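Local coordinates for beta sliding clamp (Bartonella birtlesii LL-WM9, PDB 6PTR), which probably tethers DNA polymerases and other proteins to DNA, giving them processivity, as a ring-shaped head-to-tail homodimer that encircles the duplex, at residues L22-R27 / E223-D228; Q218-E223 / V245-K250; H188-V193 / R261-G266. One frame throughout, in Å; residues are numbered along the deposited sequence. Where two conformers were deposited one is given.

Contact 1. Residues L22-R27 / E223-D228; sequences LGRVHR and EEIDGD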
ATOM      1  N   LEU C  22     -11.156  -0.011 -20.349  1.00 23.30           N
ATOM      2  CA  LEU C  22     -10.214   1.048 -20.012  1.00 23.16           C
ATOM      3  C   LEU C  22      -9.136   0.543 -19.064  1.00 24.33           C
ATOM      4  O   LEU C  22      -7.973   0.938 -19.176  1.00 28.35           O
ATOM      5  CB  LEU C  22     -10.954   2.230 -19.380  1.00 23.00           C
ATOM      6  CG  LEU C  22     -10.206   3.544 -19.190  1.00 31.75           C
ATOM      7  CD1 LEU C  22      -9.603   4.037 -20.503  1.00 27.15           C
ATOM      8  CD2 LEU C  22     -11.154   4.582 -18.599  1.00 33.04           C
ATOM      9  N   GLY C  23      -9.504  -0.319 -18.112  1.00 23.14           N
ATOM     10  CA  GLY C  23      -8.515  -0.850 -17.200  1.00 24.99           C
ATOM     11  C   GLY C  23      -7.437  -1.633 -17.916  1.00 25.39           C
ATOM     12  O   GLY C  23      -6.278  -1.634 -17.493  1.00 35.11           O
ATOM     13  N   ARG C  24      -7.796  -2.275 -19.028  1.00 27.36           N
ATOM     14  CA  ARG C  24      -6.828  -3.067 -19.769  1.00 34.24           C
ATOM     15  C   ARG C  24      -5.842  -2.206 -20.546  1.00 34.27           C
ATOM     16  O   ARG C  24      -4.733  -2.668 -20.833  1.00 41.12           O
ATOM     17  CB  ARG C  24      -7.554  -4.032 -20.706  1.00 29.77           C
ATOM     18  CG  ARG C  24      -8.193  -5.220 -19.960  1.00 29.15           C
ATOM     19  CD  ARG C  24      -9.040  -6.109 -20.873  1.00 42.60           C
ATOM     20  NE  ARG C  24      -9.500  -7.338 -20.237  1.00 53.06           N
ATOM     21  CZ  ARG C  24     -10.258  -8.249 -20.839  1.00 64.67           C
ATOM     22  NH1 ARG C  24     -10.656  -8.060 -22.091  1.00 67.81           N
ATOM     23  NH2 ARG C  24     -10.619  -9.350 -20.194  1.00 68.34           N
ATOM     24  N   VAL C  25      -6.203  -0.970 -20.906  1.00 22.94           N
ATOM     25  CA  VAL C  25      -5.322  -0.212 -21.796  1.00 18.91           C
ATOM     26  C   VAL C  25      -4.561   0.876 -21.047  1.00 25.60           C
ATOM     27  O   VAL C  25      -3.401   1.164 -21.365  1.00 25.99           O
ATOM     28  CB  VAL C  25      -6.097   0.396 -22.981  1.00 24.70           C
ATOM     29  CG1 VAL C  25      -6.890  -0.684 -23.689  1.00 28.02           C
ATOM     30  CG2 VAL C  25      -6.999   1.492 -22.514  1.00 31.10           C
ATOM     31  N   HIS C  26      -5.183   1.451 -20.019  1.00 22.51           N
ATOM     32  CA  HIS C  26      -4.647   2.673 -19.430  1.00 26.95           C
ATOM     33  C   HIS C  26      -3.305   2.452 -18.748  1.00 29.05           C
ATOM     34  O   HIS C  26      -2.494   3.381 -18.691  1.00 33.30           O
ATOM     35  CB  HIS C  26      -5.666   3.282 -18.447  1.00 26.24           C
ATOM     36  CG  HIS C  26      -5.590   2.739 -17.057  1.00 27.77           C
ATOM     37  ND1 HIS C  26      -6.104   1.509 -16.701  1.00 28.03           N
ATOM     38  CD2 HIS C  26      -5.086   3.275 -15.919  1.00 31.02           C
ATOM     39  CE1 HIS C  26      -5.898   1.302 -15.413  1.00 35.78           C
ATOM     40  NE2 HIS C  26      -5.277   2.356 -14.915  1.00 32.53           N
ATOM     41  N   ARG C  27      -3.041   1.250 -18.225  1.00 29.14           N
ATOM     42  CA  ARG C  27      -1.810   1.063 -17.467  1.00 34.76           C
ATOM     43  C   ARG C  27      -0.554   1.095 -18.336  1.00 31.25           C
ATOM     44  O   ARG C  27       0.555   1.111 -17.788  1.00 32.35           O
ATOM     45  CB  ARG C  27      -1.860  -0.246 -16.661  1.00 44.58           C
ATOM     46  CG  ARG C  27      -2.898  -1.284 -17.096  1.00 49.35           C
ATOM     47  CD  ARG C  27      -2.910  -2.487 -16.119  1.00 53.93           C
ATOM     48  NE  ARG C  27      -3.368  -3.732 -16.741  1.00 55.15           N
ATOM     49  CZ  ARG C  27      -4.479  -4.387 -16.411  1.00 58.73           C
ATOM     50  NH1 ARG C  27      -5.268  -3.926 -15.447  1.00 62.64           N
ATOM     51  NH2 ARG C  27      -4.801  -5.512 -17.042  1.00 51.25           N
ATOM     52  N   GLU C 223      -5.943 -12.841 -15.403  1.00 30.76           N
ATOM     53  CA  GLU C 223      -7.393 -12.948 -15.306  1.00 33.57           C
ATOM     54  C   GLU C 223      -7.925 -14.295 -15.795  1.00 39.61           C
ATOM     55  O   GLU C 223      -9.150 -14.497 -15.786  1.00 41.10           O
ATOM     56  CB  GLU C 223      -8.048 -11.818 -16.091  1.00 37.73           C
ATOM     57  CG  GLU C 223      -7.501 -10.444 -15.783  1.00 36.85           C
ATOM     58  CD  GLU C 223      -8.157  -9.362 -16.648  1.00 52.34           C
ATOM     59  OE1 GLU C 223      -9.140  -9.675 -17.362  1.00 56.39           O
ATOM     60  OE2 GLU C 223      -7.693  -8.203 -16.620  1.00 57.21           O
ATOM     61  N   GLU C 224      -7.043 -15.208 -16.212  1.00 37.11           N
ATOM     62  CA  GLU C 224      -7.405 -16.532 -16.710  1.00 43.14           C
ATOM     63  C   GLU C 224      -8.220 -16.417 -17.996  1.00 40.32           C
ATOM     64  O   GLU C 224      -9.439 -16.602 -17.983  1.00 39.69           O
ATOM     65  CB  GLU C 224      -8.167 -17.323 -15.641  1.00 45.05           C
ATOM     66  N   ILE C 225      -7.539 -16.120 -19.109  1.00 33.43           N
ATOM     67  CA  ILE C 225      -8.171 -15.895 -20.406  1.00 38.22           C
ATOM     68  C   ILE C 225      -8.426 -17.228 -21.101  1.00 43.27           C
ATOM     69  O   ILE C 225      -7.564 -18.115 -21.121  1.00 47.06           O
ATOM     70  CB  ILE C 225      -7.281 -14.981 -21.269  1.00 40.05           C
ATOM     71  CG1 ILE C 225      -6.954 -13.696 -20.503  1.00 39.58           C
ATOM     72  CG2 ILE C 225      -7.952 -14.676 -22.602  1.00 37.35           C
ATOM     73  CD1 ILE C 225      -8.192 -12.951 -20.001  1.00 40.77           C
ATOM     74  N   ASP C 226      -9.606 -17.366 -21.697  1.00 30.97           N
ATOM     75  CA  ASP C 226      -9.927 -18.563 -22.461  1.00 37.98           C
ATOM     76  C   ASP C 226      -9.385 -18.474 -23.885  1.00 35.25           C
ATOM     77  O   ASP C 226      -9.262 -17.392 -24.461  1.00 34.21           O
ATOM     78  CB  ASP C 226     -11.440 -18.768 -22.509  1.00 36.86           C
ATOM     79  CG  ASP C 226     -11.853 -19.926 -23.425  1.00 36.64           C
ATOM     80  OD1 ASP C 226     -11.461 -21.071 -23.134  1.00 47.17           O
ATOM     81  OD2 ASP C 226     -12.543 -19.665 -24.437  1.00 37.35           O
ATOM     82  N   GLY C 227      -9.099 -19.633 -24.468  1.00 36.02           N
ATOM     83  CA  GLY C 227      -8.823 -19.700 -25.886  1.00 34.18           C
ATOM     84  C   GLY C 227      -7.365 -19.425 -26.178  1.00 33.42           C
ATOM     85  O   GLY C 227      -6.497 -19.445 -25.304  1.00 31.53           O
ATOM     86  N   ASP C 228      -7.105 -19.138 -27.440  1.00 30.68           N
ATOM     87  CA  ASP C 228      -5.738 -19.085 -27.921  1.00 29.25           C
ATOM     88  C   ASP C 228      -5.261 -17.651 -28.042  1.00 27.42           C
ATOM     89  O   ASP C 228      -6.048 -16.702 -28.133  1.00 35.38           O
ATOM     90  CB  ASP C 228      -5.613 -19.789 -29.278  1.00 35.41           C
ATOM     91  CG  ASP C 228      -5.871 -21.273 -29.191  1.00 39.33           C
ATOM     92  OD1 ASP C 228      -5.540 -21.897 -28.165  1.00 37.06           O
ATOM     93  OD2 ASP C 228      -6.405 -21.824 -30.164  1.00 43.35           O
TER
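Arg24 reaches across to Glu223 with one end of its guanidinium, and this is the tighter half of the contact. Its NH2 gives a hydrogen bond to Glu223 OE1 at 3.2 Å, nearly straight at 165°. The oxygen lies at the edge of the guanidinium and close to its plane; the donor comes to the syn side of that oxygen, though somewhat out of the carboxylate plane. The guanidinium and carboxylate planes are tilted 30° apart. NH2 to OE1 is the one bond of the pair: Arg24 NE stays 3.7 Å from Glu223 OE1 and is buried here without a partner. Beside the ion pair, Ile225 brings its CD1 to 4.3 Å from the same NH2, an apolar shoulder that itself rests on Leu220.

The result is a salt-bridge network between domains. Helix 15-26 belongs to the N-terminal domain, and Glu223 sits just beyond helix 211-221 of the central domain; such helices line the inside of the ring in this family. A long arginine suits the span because the nearest alpha carbons, Arg24 CA and Glu223 CA, are 10.9 Å apart; with CG anti to the carbonyl carbon (chi1 -74°) and the chain extended from CG to NE, Arg24 carries its guanidinium across.

Arg27 forms the looser half. Its NH2 is 4.0 Å from Glu223 OE2, a long salt bridge that depends more on charge than on direction, with the two flat groups almost perpendicular. Within its own segment, Gly23 O lies 3.1 Å above the Arg27 guanidinium plane, toward its rim. Both arginines and Glu223 remain partly exposed, so water can probably moderate their charges. Behind them, His26 ND1 donates to Leu22 O at 3.2 Å, while the imidazole stacks on Tyr83.

Contact 2. Residues Q218-E223 / V245-K250; sequences QKLLSE and VVFTSK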
ATOM      1  N   GLN C 218       1.254 -10.314 -18.735  1.00 21.98           N
ATOM      2  CA  GLN C 218       0.998 -11.109 -17.545  1.00 18.95           C
ATOM      3  C   GLN C 218      -0.189 -10.581 -16.762  1.00 19.85           C
ATOM      4  O   GLN C 218      -0.977 -11.366 -16.223  1.00 25.02           O
ATOM      5  CB  GLN C 218       2.251 -11.148 -16.669  1.00 20.04           C
ATOM      6  CG  GLN C 218       3.245 -12.150 -17.184  1.00 23.94           C
ATOM      7  CD  GLN C 218       2.884 -13.563 -16.748  1.00 31.89           C
ATOM      8  OE1 GLN C 218       1.937 -14.160 -17.266  1.00 32.25           O
ATOM      9  NE2 GLN C 218       3.624 -14.091 -15.770  1.00 28.53           N
ATOM     10  N   LYS C 219      -0.360  -9.257 -16.702  1.00 22.47           N
ATOM     11  CA  LYS C 219      -1.521  -8.727 -15.988  1.00 22.60           C
ATOM     12  C   LYS C 219      -2.826  -9.155 -16.658  1.00 25.14           C
ATOM     13  O   LYS C 219      -3.810  -9.471 -15.980  1.00 23.51           O
ATOM     14  CB  LYS C 219      -1.455  -7.202 -15.903  1.00 25.09           C
ATOM     15  CG  LYS C 219      -0.374  -6.668 -14.970  1.00 29.03           C
ATOM     16  CD  LYS C 219      -0.217  -5.167 -15.163  1.00 41.26           C
ATOM     17  CE  LYS C 219       0.910  -4.589 -14.323  1.00 52.73           C
ATOM     18  NZ  LYS C 219       1.071  -3.129 -14.592  1.00 55.00           N
ATOM     19  N   LEU C 220      -2.857  -9.162 -17.991  1.00 22.87           N
ATOM     20  CA  LEU C 220      -4.055  -9.640 -18.670  1.00 27.04           C
ATOM     21  C   LEU C 220      -4.241 -11.137 -18.458  1.00 23.72           C
ATOM     22  O   LEU C 220      -5.342 -11.594 -18.134  1.00 28.04           O
ATOM     23  CB  LEU C 220      -3.972  -9.311 -20.161  1.00 25.29           C
ATOM     24  CG  LEU C 220      -5.140  -9.895 -20.960  1.00 29.74           C
ATOM     25  CD1 LEU C 220      -6.486  -9.263 -20.529  1.00 33.48           C
ATOM     26  CD2 LEU C 220      -4.918  -9.724 -22.448  1.00 35.16           C
ATOM     27  N   LEU C 221      -3.163 -11.912 -18.623  1.00 21.44           N
ATOM     28  CA  LEU C 221      -3.250 -13.360 -18.478  1.00 23.69           C
ATOM     29  C   LEU C 221      -3.640 -13.780 -17.063  1.00 27.35           C
ATOM     30  O   LEU C 221      -4.255 -14.837 -16.887  1.00 29.70           O
ATOM     31  CB  LEU C 221      -1.923 -13.997 -18.887  1.00 24.97           C
ATOM     32  CG  LEU C 221      -1.669 -13.910 -20.397  1.00 21.72           C
ATOM     33  CD1 LEU C 221      -0.275 -14.384 -20.735  1.00 23.67           C
ATOM     34  CD2 LEU C 221      -2.691 -14.749 -21.133  1.00 24.53           C
ATOM     35  N   SER C 222      -3.293 -12.977 -16.046  1.00 28.55           N
ATOM     36  CA  SER C 222      -3.662 -13.302 -14.670  0.58 29.99           C
ATOM     37  C   SER C 222      -5.169 -13.411 -14.492  1.00 33.86           C
ATOM     38  O   SER C 222      -5.632 -14.014 -13.515  1.00 38.31           O
ATOM     39  CB  SER C 222      -3.109 -12.242 -13.712  0.58 30.20           C
ATOM     40  OG  SER C 222      -3.736 -10.990 -13.940  0.58 31.24           O
ATOM     41  N   GLU C 223      -5.943 -12.841 -15.403  1.00 30.76           N
ATOM     42  CA  GLU C 223      -7.393 -12.948 -15.306  1.00 33.57           C
ATOM     43  C   GLU C 223      -7.925 -14.295 -15.795  1.00 39.61           C
ATOM     44  O   GLU C 223      -9.150 -14.497 -15.786  1.00 41.10           O
ATOM     45  CB  GLU C 223      -8.048 -11.818 -16.091  1.00 37.73           C
ATOM     46  CG  GLU C 223      -7.501 -10.444 -15.783  1.00 36.85           C
ATOM     47  CD  GLU C 223      -8.157  -9.362 -16.648  1.00 52.34           C
ATOM     48  OE1 GLU C 223      -9.140  -9.675 -17.362  1.00 56.39           O
ATOM     49  OE2 GLU C 223      -7.693  -8.203 -16.620  1.00 57.21           O
ATOM     50  N   VAL C 245      -8.225  -8.033 -27.222  1.00 26.62           N
ATOM     51  CA  VAL C 245      -7.054  -7.242 -26.869  1.00 24.01           C
ATOM     52  C   VAL C 245      -5.933  -7.574 -27.836  1.00 32.96           C
ATOM     53  O   VAL C 245      -5.733  -8.743 -28.197  1.00 26.90           O
ATOM     54  CB  VAL C 245      -6.624  -7.512 -25.406  1.00 23.29           C
ATOM     55  CG1 VAL C 245      -5.373  -6.714 -25.045  1.00 26.81           C
ATOM     56  CG2 VAL C 245      -7.769  -7.194 -24.470  1.00 26.34           C
ATOM     57  N   VAL C 246      -5.203  -6.549 -28.266  1.00 23.04           N
ATOM     58  CA  VAL C 246      -3.992  -6.754 -29.054  1.00 22.59           C
ATOM     59  C   VAL C 246      -2.854  -5.979 -28.405  1.00 21.57           C
ATOM     60  O   VAL C 246      -2.986  -4.773 -28.179  1.00 25.75           O
ATOM     61  CB  VAL C 246      -4.178  -6.313 -30.519  1.00 23.54           C
ATOM     62  CG1 VAL C 246      -2.867  -6.525 -31.289  1.00 23.19           C
ATOM     63  CG2 VAL C 246      -5.331  -7.058 -31.203  1.00 24.73           C
ATOM     64  N   PHE C 247      -1.742  -6.670 -28.107  1.00 20.63           N
ATOM     65  CA  PHE C 247      -0.482  -6.079 -27.632  1.00 20.28           C
ATOM     66  C   PHE C 247       0.537  -6.094 -28.761  1.00 22.52           C
ATOM     67  O   PHE C 247       0.834  -7.167 -29.288  1.00 23.20           O
ATOM     68  CB  PHE C 247       0.157  -6.888 -26.499  1.00 27.47           C
ATOM     69  CG  PHE C 247      -0.578  -6.866 -25.204  1.00 27.00           C
ATOM     70  CD1 PHE C 247      -0.331  -5.876 -24.278  1.00 27.54           C
ATOM     71  CD2 PHE C 247      -1.465  -7.881 -24.882  1.00 29.66           C
ATOM     72  CE1 PHE C 247      -0.996  -5.859 -23.058  1.00 32.32           C
ATOM     73  CE2 PHE C 247      -2.129  -7.878 -23.659  1.00 34.84           C
ATOM     74  CZ  PHE C 247      -1.896  -6.865 -22.748  1.00 30.66           C
ATOM     75  N   THR C 248       1.128  -4.942 -29.086  1.00 20.18           N
ATOM     76  CA  THR C 248       2.215  -4.918 -30.066  1.00 20.40           C
ATOM     77  C   THR C 248       3.415  -4.232 -29.435  1.00 20.15           C
ATOM     78  O   THR C 248       3.291  -3.113 -28.924  1.00 21.16           O
ATOM     79  CB  THR C 248       1.823  -4.202 -31.357  1.00 21.76           C
ATOM     80  OG1 THR C 248       0.590  -4.744 -31.853  1.00 25.10           O
ATOM     81  CG2 THR C 248       2.935  -4.411 -32.422  1.00 22.23           C
ATOM     82  N   SER C 249       4.567  -4.899 -29.471  1.00 19.90           N
ATOM     83  CA  SER C 249       5.752  -4.411 -28.773  1.00 18.95           C
ATOM     84  C   SER C 249       6.947  -4.420 -29.704  1.00 24.58           C
ATOM     85  O   SER C 249       7.102  -5.333 -30.520  1.00 22.28           O
ATOM     86  CB  SER C 249       6.071  -5.268 -27.550  1.00 21.05           C
ATOM     87  OG  SER C 249       7.224  -4.746 -26.874  1.00 20.18           O
ATOM     88  N   LYS C 250       7.783  -3.392 -29.592  1.00 19.88           N
ATOM     89  CA  LYS C 250       9.125  -3.516 -30.143  1.00 20.21           C
ATOM     90  C   LYS C 250       9.831  -4.673 -29.454  1.00 20.69           C
ATOM     91  O   LYS C 250       9.473  -5.085 -28.354  1.00 22.56           O
ATOM     92  CB  LYS C 250       9.912  -2.221 -29.954  1.00 21.06           C
ATOM     93  CG  LYS C 250       9.421  -1.120 -30.873  1.00 27.80           C
ATOM     94  CD  LYS C 250      10.108   0.209 -30.626  1.00 31.82           C
ATOM     95  CE  LYS C 250       9.397   1.302 -31.400  1.00 36.38           C
ATOM     96  NZ  LYS C 250       9.940   2.652 -31.096  1.00 51.31           N
TER
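Leu220 holds CG anti to its backbone nitrogen (chi1 175°), which sends CG off helix 211-221 toward the strand, and a chi2 of 65° turns CD2 to Val245 and Phe247. Phe247 instead sets CG anti to its carbonyl carbon (chi1 -69°), bringing a rim of its ring to that methyl. The meeting is helix-on-sheet packing inside the central domain: strand 245-250 presents alternate residues to the helix, so Val245 and Phe247 face it while Val246 points the other way.

Leu220 CD2 serves both partners. It meets Val245 CG1 tip to tip at 4.0 Å, and it lies 3.6 Å from Phe247 CE2, at the edge of the ring and in its plane, not over a face. All three residues are buried and wholly apolar, as befits the interior of the domain. Leucine is long enough to put one methyl between the two strand residues, a compact valine fills the near end of the strand, and a flat phenylalanine reaches farther under the helix to touch Leu217 as well. From the neighbouring strand, Leu242 also packs against Leu220. Nearer the helix backbone, the CZ of Phe247 comes to 4.1 Å from Leu220 CB.

Contact 3. Residues H188-V193 / R261-G266; sequences HRLAQV and RVIPLG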
ATOM      1  N   HIS C 188      22.236 -13.585 -12.033  1.00 17.50           N
ATOM      2  CA  HIS C 188      22.349 -14.305 -10.767  1.00 17.89           C
ATOM      3  C   HIS C 188      21.383 -15.476 -10.736  1.00 18.69           C
ATOM      4  O   HIS C 188      21.754 -16.576 -10.321  1.00 18.16           O
ATOM      5  CB  HIS C 188      22.080 -13.355  -9.601  1.00 18.50           C
ATOM      6  CG  HIS C 188      23.105 -12.276  -9.501  1.00 22.41           C
ATOM      7  ND1 HIS C 188      22.879 -10.995  -9.954  1.00 31.01           N
ATOM      8  CD2 HIS C 188      24.385 -12.304  -9.065  1.00 25.91           C
ATOM      9  CE1 HIS C 188      23.970 -10.269  -9.764  1.00 28.45           C
ATOM     10  NE2 HIS C 188      24.895 -11.039  -9.219  1.00 27.52           N
ATOM     11  N   ARG C 189      20.133 -15.211 -11.126  1.00 18.05           N
ATOM     12  CA  ARG C 189      19.083 -16.208 -11.302  0.72 16.90           C
ATOM     13  C   ARG C 189      18.906 -16.449 -12.797  1.00 18.59           C
ATOM     14  O   ARG C 189      19.047 -15.525 -13.600  1.00 20.61           O
ATOM     15  CB  ARG C 189      17.744 -15.714 -10.712  0.72 22.95           C
ATOM     16  CG  ARG C 189      17.804 -15.191  -9.271  0.72 30.46           C
ATOM     17  CD  ARG C 189      16.530 -14.434  -8.900  0.72 31.70           C
ATOM     18  NE  ARG C 189      16.497 -13.096  -9.489  0.72 23.02           N
ATOM     19  CZ  ARG C 189      15.511 -12.225  -9.303  0.72 32.34           C
ATOM     20  NH1 ARG C 189      14.474 -12.540  -8.539  0.72 34.88           N
ATOM     21  NH2 ARG C 189      15.555 -11.038  -9.892  0.72 35.87           N
ATOM     22  N   LEU C 190      18.585 -17.681 -13.172  1.00 16.52           N
ATOM     23  CA  LEU C 190      18.184 -17.927 -14.553  1.00 16.75           C
ATOM     24  C   LEU C 190      17.007 -18.880 -14.537  1.00 17.10           C
ATOM     25  O   LEU C 190      16.977 -19.814 -13.731  1.00 17.84           O
ATOM     26  CB  LEU C 190      19.315 -18.529 -15.404  1.00 17.20           C
ATOM     27  CG  LEU C 190      18.926 -18.887 -16.850  1.00 16.13           C
ATOM     28  CD1 LEU C 190      20.100 -18.603 -17.800  1.00 21.33           C
ATOM     29  CD2 LEU C 190      18.498 -20.326 -16.986  1.00 17.69           C
ATOM     30  N   ALA C 191      16.042 -18.643 -15.435  1.00 16.61           N
ATOM     31  CA  ALA C 191      14.899 -19.528 -15.570  1.00 17.35           C
ATOM     32  C   ALA C 191      14.808 -19.977 -17.022  1.00 17.31           C
ATOM     33  O   ALA C 191      15.009 -19.171 -17.932  1.00 19.06           O
ATOM     34  CB  ALA C 191      13.573 -18.826 -15.157  1.00 17.98           C
ATOM     35  N   GLN C 192      14.541 -21.268 -17.222  1.00 18.27           N
ATOM     36  CA  GLN C 192      14.397 -21.853 -18.547  1.00 23.28           C
ATOM     37  C   GLN C 192      13.160 -22.727 -18.568  1.00 23.10           C
ATOM     38  O   GLN C 192      13.025 -23.627 -17.733  1.00 19.86           O
ATOM     39  CB  GLN C 192      15.624 -22.705 -18.912  1.00 20.57           C
ATOM     40  CG  GLN C 192      15.470 -23.398 -20.255  1.00 20.17           C
ATOM     41  CD  GLN C 192      16.660 -24.291 -20.594  1.00 28.86           C
ATOM     42  OE1 GLN C 192      17.666 -23.822 -21.092  1.00 31.07           O
ATOM     43  NE2 GLN C 192      16.532 -25.584 -20.334  1.00 28.27           N
ATOM     44  N   VAL C 193      12.261 -22.481 -19.526  1.00 18.56           N
ATOM     45  CA  VAL C 193      11.087 -23.338 -19.703  1.00 21.84           C
ATOM     46  C   VAL C 193      10.960 -23.714 -21.171  1.00 20.36           C
ATOM     47  O   VAL C 193      11.153 -22.869 -22.054  1.00 23.62           O
ATOM     48  CB  VAL C 193       9.799 -22.659 -19.183  1.00 21.76           C
ATOM     49  CG1 VAL C 193       9.537 -21.299 -19.871  1.00 20.69           C
ATOM     50  CG2 VAL C 193       8.606 -23.623 -19.305  1.00 24.66           C
ATOM     51  N   ARG C 261      25.638 -22.043 -21.731  1.00 19.86           N
ATOM     52  CA  ARG C 261      26.913 -22.266 -21.073  1.00 20.05           C
ATOM     53  C   ARG C 261      26.795 -22.264 -19.557  1.00 27.98           C
ATOM     54  O   ARG C 261      27.688 -22.798 -18.888  1.00 28.76           O
ATOM     55  CB  ARG C 261      27.912 -21.198 -21.496  1.00 23.19           C
ATOM     56  CG  ARG C 261      28.262 -21.235 -22.960  1.00 24.26           C
ATOM     57  CD  ARG C 261      29.554 -20.498 -23.175  1.00 30.20           C
ATOM     58  NE  ARG C 261      29.729 -20.120 -24.571  1.00 29.08           N
ATOM     59  CZ  ARG C 261      30.901 -19.765 -25.071  1.00 35.49           C
ATOM     60  NH1 ARG C 261      31.957 -19.750 -24.274  1.00 33.80           N
ATOM     61  NH2 ARG C 261      31.013 -19.422 -26.347  1.00 40.21           N
ATOM     62  N   VAL C 262      25.742 -21.664 -18.987  1.00 18.42           N
ATOM     63  CA  VAL C 262      25.682 -21.550 -17.526  1.00 22.82           C
ATOM     64  C   VAL C 262      24.835 -22.623 -16.867  1.00 27.15           C
ATOM     65  O   VAL C 262      24.801 -22.689 -15.630  1.00 29.30           O
ATOM     66  CB  VAL C 262      25.189 -20.168 -17.054  1.00 22.54           C
ATOM     67  CG1 VAL C 262      25.910 -19.077 -17.800  1.00 21.41           C
ATOM     68  CG2 VAL C 262      23.670 -20.015 -17.184  1.00 20.53           C
ATOM     69  N   ILE C 263      24.166 -23.474 -17.636  1.00 19.61           N
ATOM     70  CA  ILE C 263      23.261 -24.441 -17.026  1.00 19.68           C
ATOM     71  C   ILE C 263      24.074 -25.667 -16.649  1.00 23.41           C
ATOM     72  O   ILE C 263      24.594 -26.368 -17.526  1.00 26.75           O
ATOM     73  CB  ILE C 263      22.088 -24.766 -17.977  1.00 23.33           C
ATOM     74  CG1 ILE C 263      21.295 -23.485 -18.250  1.00 28.54           C
ATOM     75  CG2 ILE C 263      21.205 -25.847 -17.383  1.00 25.43           C
ATOM     76  CD1 ILE C 263      20.107 -23.666 -19.149  1.00 34.25           C
ATOM     77  N   PRO C 264      24.266 -25.936 -15.363  1.00 26.32           N
ATOM     78  CA  PRO C 264      25.188 -27.003 -14.969  1.00 25.21           C
ATOM     79  C   PRO C 264      24.482 -28.343 -15.077  1.00 38.73           C
ATOM     80  O   PRO C 264      23.622 -28.681 -14.260  1.00 56.84           O
ATOM     81  CB  PRO C 264      25.532 -26.641 -13.513  1.00 28.02           C
ATOM     82  CG  PRO C 264      24.343 -25.942 -13.003  1.00 23.22           C
ATOM     83  CD  PRO C 264      23.651 -25.272 -14.196  1.00 24.57           C
ATOM     84  N   LEU C 265      24.812 -29.091 -16.107  1.00 39.53           N
ATOM     85  CA  LEU C 265      24.207 -30.408 -16.225  1.00 48.40           C
ATOM     86  C   LEU C 265      25.048 -31.492 -15.577  1.00 48.30           C
ATOM     87  O   LEU C 265      24.571 -32.623 -15.436  1.00 55.35           O
ATOM     88  CB  LEU C 265      23.936 -30.737 -17.696  1.00 55.25           C
ATOM     89  CG  LEU C 265      22.909 -29.798 -18.346  1.00 52.31           C
ATOM     90  CD1 LEU C 265      22.614 -30.211 -19.783  1.00 54.33           C
ATOM     91  CD2 LEU C 265      21.606 -29.699 -17.518  1.00 45.89           C
ATOM     92  N   GLY C 266      26.262 -31.174 -15.145  1.00 46.04           N
ATOM     93  CA  GLY C 266      27.121 -32.142 -14.509  1.00 43.15           C
ATOM     94  C   GLY C 266      27.196 -32.115 -12.997  1.00 35.17           C
ATOM     95  O   GLY C 266      27.940 -32.915 -12.431  1.00 35.60           O
TER
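The griselimycin site is walled in part by this contact, where strand 189-196 of the central domain meets the loop 261-266, which precedes strand 269-274 of the C-terminal domain. In bacterial sliding rings the groove between these two domains is where polymerases and other partners dock their short binding peptides, and the antibiotic occupies it here. Leu190 and Val262 each pack on an apolar side chain of the bound peptide; His188 lies against its backbone, and Arg261 against a modified side chain.

The two segments themselves meet largely through methyl groups. Leu190 CD1 sits 3.9 Å from Val262 CG2, with the two side chains running slantwise to each other. Leu190 CD2, the other methyl, is 4.3 Å from Ile263 CD1, so one forked leucine spans two successive loop residues. Small, branched Val262 suits a place where methyls meet both Leu190 and an apolar side chain of the peptide.

Farther along the strand, Gln192 projects from the same side as Leu190, as alternate residues do. Its extended chain meets Ile263 at about a right angle, and both Leu190 and Gln192 also touch Tyr259. Within the sheet, backbone bonds to Val375 and Leu373 tie the strand to 372-376, its antiparallel neighbour. Ile263 reaches the amide by keeping CG1 anti to its carbonyl carbon and then extending straight (chi2 -179°). Its terminal CD1 thereby arrives 3.8 Å from Gln192 CD. The 3.1 Å between Ile263 CD1 and Gln192 OE1 is a tight van der Waals approach, not a hydrogen bond, and it is doubtful in detail because it depends on which way round the amide was modelled.

Overall arrangement
Contacts 1 and 2 are neighbours, their centres 6 Å apart, and they share Glu223, just after helix 211-221. Contact 2 is the buried, apolar side of that region, seating the helix on its sheet within one domain; contact 1 is the charged surface side, where the following loop reaches the N-terminal domain. Leu220 connects them, touching Arg24 of contact 1. Contact 3 is buried as well but lies on the opposite side of the chain's centre from contact 1, about 17 Å from it between nearest atoms. It too joins parts of two domains, with methyl groups and an amide instead of ion pairs, and beside a ligand.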